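Local atomic coordinates of intimin (Escherichia coli, PDB entry 1F00), a protein that probably serves enteropathogenic E. coli as an adhesin, its C-terminal fragment joining immunoglobulin-like domains to a C-type lectin-like domain that probably binds its receptor. Residues L120-V125 with Y230-S235; K114-W119 with K222-A227. One frame throughout, in Å; residues are numbered along the deposited sequence.

Contact 1 (L120-V125 with Y230-S235)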
loop_
_atom_site.group_PDB
_atom_site.type_symbol
_atom_site.label_atom_id
_atom_site.label_comp_id
_atom_site.label_asym_id
_atom_site.label_seq_id
_atom_site.Cartn_x
_atom_site.Cartn_y
_atom_site.Cartn_z
ATOM N N LEU A 120 -6.708 -16.614 4.225
ATOM C CA LEU A 120 -6.078 -17.594 5.088
ATOM C C LEU A 120 -5.609 -16.641 6.194
ATOM O O LEU A 120 -4.953 -15.640 5.897
ATOM C CB LEU A 120 -4.862 -18.214 4.395
ATOM C CG LEU A 120 -3.949 -19.085 5.261
ATOM C CD1 LEU A 120 -4.730 -20.275 5.805
ATOM C CD2 LEU A 120 -2.764 -19.564 4.422
ATOM N N GLN A 121 -5.950 -16.903 7.448
ATOM C CA GLN A 121 -5.502 -15.989 8.499
ATOM C C GLN A 121 -3.981 -15.906 8.521
ATOM O O GLN A 121 -3.292 -16.929 8.480
ATOM C CB GLN A 121 -5.998 -16.420 9.883
ATOM C CG GLN A 121 -5.786 -15.319 10.921
ATOM C CD GLN A 121 -6.256 -15.685 12.323
ATOM O OE1 GLN A 121 -6.753 -14.834 13.054
ATOM N NE2 GLN A 121 -6.085 -16.942 12.706
ATOM N N TYR A 122 -3.467 -14.682 8.581
ATOM C CA TYR A 122 -2.033 -14.429 8.603
ATOM C C TYR A 122 -1.391 -14.669 7.245
ATOM O O TYR A 122 -0.177 -14.811 7.133
ATOM C CB TYR A 122 -1.362 -15.268 9.699
ATOM C CG TYR A 122 -1.934 -14.947 11.064
ATOM C CD1 TYR A 122 -2.310 -15.959 11.946
ATOM C CD2 TYR A 122 -2.163 -13.623 11.446
ATOM C CE1 TYR A 122 -2.912 -15.661 13.172
ATOM C CE2 TYR A 122 -2.761 -13.313 12.665
ATOM C CZ TYR A 122 -3.134 -14.334 13.523
ATOM O OH TYR A 122 -3.731 -14.031 14.723
ATOM N N GLY A 123 -2.226 -14.724 6.212
ATOM C CA GLY A 123 -1.713 -14.864 4.865
ATOM C C GLY A 123 -1.046 -13.521 4.616
ATOM O O GLY A 123 -1.386 -12.536 5.283
ATOM N N GLN A 124 -0.104 -13.461 3.681
ATOM C CA GLN A 124 0.596 -12.211 3.415
ATOM C C GLN A 124 0.643 -11.811 1.942
ATOM O O GLN A 124 0.785 -12.656 1.060
ATOM C CB GLN A 124 2.019 -12.308 3.971
ATOM C CG GLN A 124 2.058 -12.522 5.475
ATOM C CD GLN A 124 3.436 -12.885 5.978
ATOM O OE1 GLN A 124 4.008 -13.900 5.575
ATOM N NE2 GLN A 124 3.977 -12.061 6.865
ATOM N N VAL A 125 0.514 -10.511 1.687
ATOM C CA VAL A 125 0.565 -9.988 0.328
ATOM C C VAL A 125 1.511 -8.792 0.277
ATOM O O VAL A 125 1.730 -8.117 1.288
ATOM C CB VAL A 125 -0.831 -9.545 -0.176
ATOM C CG1 VAL A 125 -1.801 -10.710 -0.098
ATOM C CG2 VAL A 125 -1.346 -8.356 0.642
ATOM N N TYR A 230 3.931 -18.926 4.388
ATOM C CA TYR A 230 3.698 -17.762 5.226
ATOM C C TYR A 230 4.346 -17.948 6.593
ATOM O O TYR A 230 4.258 -19.013 7.201
ATOM C CB TYR A 230 2.193 -17.503 5.348
ATOM C CG TYR A 230 1.566 -17.310 3.986
ATOM C CD1 TYR A 230 0.951 -18.371 3.322
ATOM C CD2 TYR A 230 1.707 -16.101 3.306
ATOM C CE1 TYR A 230 0.503 -18.234 2.006
ATOM C CE2 TYR A 230 1.265 -15.955 1.995
ATOM C CZ TYR A 230 0.669 -17.025 1.349
ATOM O OH TYR A 230 0.285 -16.889 0.037
ATOM N N GLU A 231 5.016 -16.892 7.044
ATOM C CA GLU A 231 5.736 -16.869 8.311
ATOM C C GLU A 231 5.046 -17.610 9.448
ATOM O O GLU A 231 5.656 -18.442 10.122
ATOM C CB GLU A 231 5.972 -15.409 8.721
ATOM C CG GLU A 231 6.798 -15.206 9.974
ATOM C CD GLU A 231 8.178 -15.830 9.869
ATOM O OE1 GLU A 231 8.758 -15.813 8.760
ATOM O OE2 GLU A 231 8.685 -16.326 10.901
ATOM N N TYR A 232 3.770 -17.311 9.654
ATOM C CA TYR A 232 3.005 -17.920 10.731
ATOM C C TYR A 232 2.948 -19.448 10.725
ATOM O O TYR A 232 2.946 -20.065 11.783
ATOM C CB TYR A 232 1.578 -17.371 10.724
ATOM C CG TYR A 232 0.738 -17.825 11.894
ATOM C CD1 TYR A 232 0.848 -17.211 13.141
ATOM C CD2 TYR A 232 -0.189 -18.854 11.749
ATOM C CE1 TYR A 232 0.037 -17.608 14.216
ATOM C CE2 TYR A 232 -0.997 -19.260 12.813
ATOM C CZ TYR A 232 -0.881 -18.632 14.037
ATOM O OH TYR A 232 -1.709 -19.009 15.066
ATOM N N TYR A 233 2.886 -20.056 9.544
ATOM C CA TYR A 233 2.795 -21.516 9.451
ATOM C C TYR A 233 4.078 -22.178 8.939
ATOM O O TYR A 233 4.072 -23.361 8.590
ATOM C CB TYR A 233 1.644 -21.924 8.515
ATOM C CG TYR A 233 0.319 -21.235 8.781
ATOM C CD1 TYR A 233 -0.005 -20.032 8.152
ATOM C CD2 TYR A 233 -0.620 -21.797 9.648
ATOM C CE1 TYR A 233 -1.236 -19.402 8.378
ATOM C CE2 TYR A 233 -1.851 -21.179 9.886
ATOM C CZ TYR A 233 -2.151 -19.980 9.247
ATOM O OH TYR A 233 -3.361 -19.365 9.486
ATOM N N LYS A 234 5.179 -21.439 8.912
ATOM C CA LYS A 234 6.414 -22.006 8.375
ATOM C C LYS A 234 6.885 -23.312 9.007
ATOM O O LYS A 234 7.554 -24.104 8.346
ATOM C CB LYS A 234 7.542 -20.968 8.409
ATOM C CG LYS A 234 8.025 -20.562 9.783
ATOM C CD LYS A 234 9.205 -19.599 9.656
ATOM C CE LYS A 234 9.764 -19.207 11.012
ATOM N NZ LYS A 234 10.885 -18.229 10.884
ATOM N N SER A 235 6.522 -23.565 10.263
ATOM C CA SER A 235 6.956 -24.793 10.927
ATOM C C SER A 235 6.146 -26.043 10.565
ATOM O O SER A 235 6.510 -27.143 10.968
ATOM C CB SER A 235 6.931 -24.616 12.451
ATOM O OG SER A 235 5.598 -24.525 12.933
HETATM O O HOH W 1 2.341 -15.105 8.441
#
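Gly123 and Tyr230 bring the two backbones closest, with their CA atoms 6.1 Å apart. Residues 120-123 form a type II beta turn, closed by the bond from Gly123 N to Leu120 O, and the chain then runs into strand 124-130. Across from it, 230-235 is a loop with a short 3-10 segment at 231-232. No direct backbone hydrogen bond joins the two segments. A water bridges them instead, donating a hydrogen bond to Tyr122 O and accepting one from Tyr232 N, with 2.9 Å from the water oxygen to each.

Three tyrosines of the loop grip the turn. The hydroxyl of Tyr233 donates to the backbone carbonyl of Gln121, OH to O 2.6 Å. The bond bends at the carbonyl, with a C=O...OH angle of 138°, and the acceptor lies at the ring edge. Tyr232 lays one ring face under Tyr122: CD1 of Tyr122 sits 3.3 Å above the plane of the Tyr232 ring, near its centre. The ring planes are 44° apart. Tyr230 has CG beside its backbone N (chi1 -57°), and this rotamer lays its ring against the turn. Gly123 CA makes a CH-pi contact over one face, 4.3 Å from the centroid of the Tyr230 ring. Tyr230 CD1 also meets Leu120 CD2 at 4.1 Å. The Tyr230 hydroxyl reaches beyond the segments to Trp224 O and Gly108 N. A weak bond from Glu231 N to Gln124 OE1 (3.5 Å) adds little.

The turn belongs to the Ig-like region and the loop to the C-type lectin-like region. Aromatic packing joins the two, while the Tyr233 bond and the water satisfy two carbonyls of the turn, which probably limits movement between the domains.

Contact 2 (K114-W119 with K222-A227); sequences KLPTVW and KAWGAA
Trp224 of helix 214-224 brings its indole to the carbonyl of Val118, and its ring nitrogen makes the one hydrogen bond between the segments. Its CB leaves the helix with CG beside the backbone N (chi1 -58°), and this turn carries the ring across to 114-119. Trp224 CD1 comes within 3.9 Å of Val118 O. The next atom, Trp224 NE1, donates to Val118 O at 2.8 Å. The N-H...O angle is 169°, and the acceptor lies in the plane of the indole. At the carbonyl the approach is bent, with a C=O...N angle of 145°. NE1 also lies beside CA of Trp119. Further along, CE2 and CZ2 pass under the ring of Pro116. Pro116 CG sits 3.7 Å above the indole plane, displaced toward the rim, and is 3.9 Å from Trp224 CZ2. Trp224 CZ2 meets Trp119 CD1 at 4.3 Å. At the far end of the ring, CZ3 packs on CG1 of Val125, and the indole also touches Leu157.

Pro116 touches the helix a second time, CB to CB of Ala223 at 4.2 Å. Its carbonyl is used too: Trp119 NE1 donates to Pro116 O at 2.9 Å, and this bond fixes the second indole against its own segment. Gly225 has positive phi and ends the helix just after Trp224.

One straight bond satisfies the polar atom of a buried indole, while Pro116 packs on one face and Trp119 touches CZ2. This pins the last turn of a helix in the lectin-like domain to strand 118-120 and the loop before it.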
loop_
_atom_site.group_PDB
_atom_site.type_symbol
_atom_site.label_atom_id
_atom_site.label_comp_id
_atom_site.label_asym_id
_atom_site.label_seq_id
_atom_site.Cartn_x
_atom_site.Cartn_y
_atom_site.Cartn_z
ATOM N N LYS A 114 -6.062 -8.784 -7.651
ATOM C CA LYS A 114 -6.824 -8.106 -6.612
ATOM C C LYS A 114 -6.658 -8.885 -5.312
ATOM O O LYS A 114 -6.224 -10.033 -5.324
ATOM C CB LYS A 114 -8.307 -8.055 -6.983
ATOM C CG LYS A 114 -8.630 -7.213 -8.205
ATOM C CD LYS A 114 -10.137 -7.017 -8.310
ATOM C CE LYS A 114 -10.515 -6.030 -9.403
ATOM N NZ LYS A 114 -11.967 -5.675 -9.315
ATOM N N LEU A 115 -7.001 -8.265 -4.188
ATOM C CA LEU A 115 -6.895 -8.938 -2.898
ATOM C C LEU A 115 -7.975 -10.010 -2.817
ATOM O O LEU A 115 -9.142 -9.733 -3.069
ATOM C CB LEU A 115 -7.109 -7.941 -1.754
ATOM C CG LEU A 115 -6.908 -8.546 -0.366
ATOM C CD1 LEU A 115 -5.413 -8.734 -0.123
ATOM C CD2 LEU A 115 -7.503 -7.643 0.692
ATOM N N PRO A 116 -7.605 -11.249 -2.453
ATOM C CA PRO A 116 -8.613 -12.311 -2.361
ATOM C C PRO A 116 -9.705 -11.930 -1.357
ATOM O O PRO A 116 -9.454 -11.155 -0.430
ATOM C CB PRO A 116 -7.801 -13.520 -1.893
ATOM C CG PRO A 116 -6.440 -13.252 -2.453
ATOM C CD PRO A 116 -6.259 -11.777 -2.174
ATOM N N THR A 117 -10.910 -12.463 -1.553
ATOM C CA THR A 117 -12.029 -12.187 -0.656
ATOM C C THR A 117 -12.196 -13.320 0.351
ATOM O O THR A 117 -13.133 -13.324 1.151
ATOM C CB THR A 117 -13.339 -12.013 -1.429
ATOM O OG1 THR A 117 -13.594 -13.187 -2.203
ATOM C CG2 THR A 117 -13.252 -10.800 -2.345
ATOM N N VAL A 118 -11.288 -14.291 0.276
ATOM C CA VAL A 118 -11.248 -15.425 1.200
ATOM C C VAL A 118 -9.835 -15.340 1.763
ATOM O O VAL A 118 -8.855 -15.417 1.019
ATOM C CB VAL A 118 -11.444 -16.771 0.473
ATOM C CG1 VAL A 118 -11.395 -17.915 1.473
ATOM C CG2 VAL A 118 -12.777 -16.772 -0.248
ATOM N N TRP A 119 -9.719 -15.158 3.071
ATOM C CA TRP A 119 -8.398 -14.996 3.666
ATOM C C TRP A 119 -7.887 -16.106 4.551
ATOM O O TRP A 119 -8.540 -16.488 5.521
ATOM C CB TRP A 119 -8.331 -13.739 4.537
ATOM C CG TRP A 119 -8.665 -12.432 3.911
ATOM C CD1 TRP A 119 -8.883 -12.165 2.591
ATOM C CD2 TRP A 119 -8.798 -11.187 4.604
ATOM N NE1 TRP A 119 -9.148 -10.822 2.418
ATOM C CE2 TRP A 119 -9.102 -10.200 3.641
ATOM C CE3 TRP A 119 -8.689 -10.812 5.950
ATOM C CZ2 TRP A 119 -9.302 -8.858 3.980
ATOM C CZ3 TRP A 119 -8.887 -9.475 6.289
ATOM C CH2 TRP A 119 -9.192 -8.516 5.304
ATOM N N LYS A 222 -6.077 -22.397 -3.662
ATOM C CA LYS A 222 -6.088 -21.777 -4.984
ATOM C C LYS A 222 -5.662 -20.311 -4.899
ATOM O O LYS A 222 -4.878 -19.822 -5.717
ATOM C CB LYS A 222 -7.496 -21.866 -5.579
ATOM C CG LYS A 222 -7.625 -21.294 -6.978
ATOM C CD LYS A 222 -9.078 -21.321 -7.462
ATOM C CE LYS A 222 -9.680 -22.722 -7.364
ATOM N NZ LYS A 222 -8.888 -23.745 -8.108
ATOM N N ALA A 223 -6.164 -19.614 -3.890
ATOM C CA ALA A 223 -5.835 -18.205 -3.725
ATOM C C ALA A 223 -4.488 -17.941 -3.055
ATOM O O ALA A 223 -3.753 -17.053 -3.478
ATOM C CB ALA A 223 -6.945 -17.504 -2.938
ATOM N N TRP A 224 -4.159 -18.710 -2.020
ATOM C CA TRP A 224 -2.921 -18.491 -1.285
ATOM C C TRP A 224 -1.750 -19.441 -1.507
ATOM O O TRP A 224 -0.621 -19.113 -1.147
ATOM C CB TRP A 224 -3.230 -18.448 0.216
ATOM C CG TRP A 224 -4.206 -17.387 0.543
ATOM C CD1 TRP A 224 -5.568 -17.507 0.598
ATOM C CD2 TRP A 224 -3.913 -16.006 0.751
ATOM N NE1 TRP A 224 -6.145 -16.272 0.823
ATOM C CE2 TRP A 224 -5.149 -15.335 0.922
ATOM C CE3 TRP A 224 -2.725 -15.264 0.806
ATOM C CZ2 TRP A 224 -5.228 -13.960 1.144
ATOM C CZ3 TRP A 224 -2.803 -13.894 1.025
ATOM C CH2 TRP A 224 -4.048 -13.257 1.192
ATOM N N GLY A 225 -2.004 -20.606 -2.087
ATOM C CA GLY A 225 -0.927 -21.563 -2.276
ATOM C C GLY A 225 -0.587 -22.226 -0.947
ATOM O O GLY A 225 -1.266 -21.991 0.057
ATOM N N ALA A 226 0.458 -23.048 -0.928
ATOM C CA ALA A 226 0.872 -23.750 0.288
ATOM C C ALA A 226 0.975 -22.811 1.500
ATOM O O ALA A 226 1.747 -21.857 1.491
ATOM C CB ALA A 226 2.208 -24.452 0.049
ATOM N N ALA A 227 0.208 -23.105 2.547
ATOM C CA ALA A 227 0.184 -22.275 3.748
ATOM C C ALA A 227 1.524 -22.051 4.437
ATOM O O ALA A 227 1.755 -20.980 5.000
ATOM C CB ALA A 227 -0.808 -22.846 4.759
#

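Overall arrangement
The two contacts lie next to each other, their centres about 11 Å apart, where the Ig-like and C-type lectin-like regions meet. Their segments alternate along the chain: 114-119, 120-125, 222-227, then 230-235. On the first side, strand 118-120 leads through a turn into strand 124-130. The former pairs in parallel with strand 184-190, the latter belongs to the antiparallel sheet of the Ig-like region. On the other side, helix 214-224 runs into the loop before strand 240-242. Trp224 belongs to both contacts, through its carbonyl and its indole. This continuous interface is consistent with a fairly rigid joint behind the probable receptor-binding domain.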